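Oxalate biosynthetic component 1 (Burkholderia thailandensis, PDB 5IKY) produces oxalate in quorum sensing-dependent oxalogenesis, as a bifunctional serine hydrolase of alpha/beta-hydrolase fold with an additional lyase activity. Local coordinates at residues Val972-Ala977 against His1069-Tyr1074. Residues are numbered along the deposited sequence; the frame is centred on the assembly and turned at random.
Sequences VSFGSA and HSIRRY
Tyr1074 lays one face of its phenol ring over the peptide joining Phe974 to Gly975, where the chain of strand 969-976 turns a corner, in the alpha/beta-hydrolase domain. Phe974 C lies over the ring centre, while Gly975 N sits toward the rim, 3.6 Å from Tyr1074 CE1. The phenol end then runs past the glycine, with Tyr1074 OH 3.4 Å from Gly975 CA. The side chains of Phe974 and Tyr1074 run alongside each other, pointing opposite ways. With CG turned beside the backbone N (chi1 -68°), Phe974 offers its ring edge to Tyr1074 CD1, which lies 4.1 Å from Phe974 CD2. Phe974 CB meets Ile1071 CD1 at 3.8 Å, and Phe805 and other residues of helix 792-813 extend this apolar cluster. His1069 approaches more loosely, its CE1 4.3 Å from Gly975 O. Its ND1 is hydrogen-bonded to Asp997 OD1 and its NE2 to Ser935 OG, consistent with the Ser-His-Asp triad of a serine hydrolase. No hydrogen bond crosses between 972-977 and 1069-1074, yet Tyr1074 OH is hydrogen-bonded to both Asp997 OD2 and Ala994 N. Contact with the peptide and Phe974 places the ring, and its hydroxyl would probably help orient Asp997, the presumed triad acid.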
loop_
_atom_site.group_PDB
_atom_site.type_symbol
_atom_site.label_atom_id
_atom_site.label_comp_id
_atom_site.label_asym_id
_atom_site.label_seq_id
_atom_site.Cartn_x
_atom_site.Cartn_y
_atom_site.Cartn_z
ATOM N N VAL A 972 -21.345 20.912 -4.370
ATOM C CA VAL A 972 -20.023 20.423 -4.738
ATOM C C VAL A 972 -19.177 20.265 -3.479
ATOM O O VAL A 972 -18.839 21.249 -2.820
ATOM C CB VAL A 972 -19.310 21.365 -5.724
ATOM C CG1 VAL A 972 -17.923 20.832 -6.051
ATOM C CG2 VAL A 972 -20.137 21.538 -6.991
ATOM N N SER A 973 -18.843 19.024 -3.145
ATOM C CA SER A 973 -18.139 18.734 -1.903
ATOM C C SER A 973 -16.710 18.257 -2.150
ATOM O O SER A 973 -16.483 17.280 -2.863
ATOM C CB SER A 973 -18.909 17.683 -1.093
ATOM O OG SER A 973 -18.282 17.430 0.153
ATOM N N PHE A 974 -15.749 18.959 -1.558
ATOM C CA PHE A 974 -14.353 18.543 -1.602
ATOM C C PHE A 974 -13.948 17.948 -0.260
ATOM O O PHE A 974 -13.944 18.637 0.762
ATOM C CB PHE A 974 -13.442 19.719 -1.960
ATOM C CG PHE A 974 -13.617 20.217 -3.366
ATOM C CD1 PHE A 974 -14.498 21.251 -3.646
ATOM C CD2 PHE A 974 -12.904 19.650 -4.408
ATOM C CE1 PHE A 974 -14.661 21.710 -4.939
ATOM C CE2 PHE A 974 -13.063 20.103 -5.704
ATOM C CZ PHE A 974 -13.943 21.134 -5.971
ATOM N N GLY A 975 -13.611 16.663 -0.270
ATOM C CA GLY A 975 -13.276 15.959 0.952
ATOM C C GLY A 975 -14.496 15.774 1.833
ATOM O O GLY A 975 -14.602 16.385 2.896
ATOM N N SER A 976 -15.424 14.934 1.387
ATOM C CA SER A 976 -16.620 14.638 2.164
ATOM C C SER A 976 -16.276 13.772 3.371
ATOM O O SER A 976 -15.882 12.615 3.225
ATOM C CB SER A 976 -17.671 13.947 1.296
ATOM O OG SER A 976 -18.040 14.766 0.203
ATOM N N ALA A 977 -16.425 14.343 4.562
ATOM C CA ALA A 977 -16.050 13.664 5.797
ATOM C C ALA A 977 -17.245 12.977 6.452
ATOM O O ALA A 977 -17.168 12.528 7.597
ATOM C CB ALA A 977 -15.414 14.649 6.763
ATOM N N HIS A 1069 -6.141 16.508 3.806
ATOM C CA HIS A 1069 -7.444 17.084 4.118
ATOM C C HIS A 1069 -7.496 18.583 3.814
ATOM O O HIS A 1069 -8.529 19.227 4.000
ATOM C CB HIS A 1069 -7.793 16.834 5.588
ATOM C CG HIS A 1069 -9.228 17.096 5.924
ATOM N ND1 HIS A 1069 -10.271 16.490 5.256
ATOM C CD2 HIS A 1069 -9.794 17.903 6.854
ATOM C CE1 HIS A 1069 -11.417 16.910 5.763
ATOM N NE2 HIS A 1069 -11.156 17.768 6.733
ATOM N N SER A 1070 -6.383 19.137 3.343
ATOM C CA SER A 1070 -6.315 20.569 3.070
ATOM C C SER A 1070 -7.170 20.941 1.863
ATOM O O SER A 1070 -7.024 20.366 0.782
ATOM C CB SER A 1070 -4.869 21.012 2.844
ATOM O OG SER A 1070 -4.504 20.872 1.485
ATOM N N ILE A 1071 -8.061 21.908 2.056
ATOM C CA ILE A 1071 -8.949 22.358 0.992
ATOM C C ILE A 1071 -8.149 22.989 -0.150
ATOM O O ILE A 1071 -8.593 23.003 -1.299
ATOM C CB ILE A 1071 -10.000 23.360 1.531
ATOM C CG1 ILE A 1071 -11.007 23.737 0.440
ATOM C CG2 ILE A 1071 -9.326 24.595 2.110
ATOM C CD1 ILE A 1071 -11.713 22.548 -0.170
ATOM N N ARG A 1072 -6.960 23.490 0.171
ATOM C CA ARG A 1072 -6.085 24.092 -0.829
ATOM C C ARG A 1072 -5.646 23.067 -1.872
ATOM O O ARG A 1072 -5.821 23.286 -3.069
ATOM C CB ARG A 1072 -4.860 24.724 -0.162
ATOM N N ARG A 1073 -5.083 21.950 -1.415
ATOM C CA ARG A 1073 -4.623 20.899 -2.321
ATOM C C ARG A 1073 -5.773 20.302 -3.124
ATOM O O ARG A 1073 -5.587 19.889 -4.269
ATOM C CB ARG A 1073 -3.907 19.786 -1.554
ATOM C CG ARG A 1073 -2.603 20.197 -0.896
ATOM C CD ARG A 1073 -1.886 18.982 -0.323
ATOM N NE ARG A 1073 -0.986 19.335 0.770
ATOM C CZ ARG A 1073 0.260 19.766 0.604
ATOM N NH1 ARG A 1073 0.757 19.911 -0.617
ATOM N NH2 ARG A 1073 1.007 20.061 1.660
ATOM N N TYR A 1074 -6.954 20.251 -2.518
ATOM C CA TYR A 1074 -8.139 19.746 -3.203
ATOM C C TYR A 1074 -8.460 20.601 -4.420
ATOM O O TYR A 1074 -8.841 20.086 -5.472
ATOM C CB TYR A 1074 -9.341 19.709 -2.259
ATOM C CG TYR A 1074 -9.609 18.350 -1.660
ATOM C CD1 TYR A 1074 -10.147 17.326 -2.429
ATOM C CD2 TYR A 1074 -9.339 18.092 -0.322
ATOM C CE1 TYR A 1074 -10.399 16.079 -1.888
ATOM C CE2 TYR A 1074 -9.589 16.847 0.230
ATOM C CZ TYR A 1074 -10.119 15.844 -0.559
ATOM O OH TYR A 1074 -10.369 14.604 -0.018
#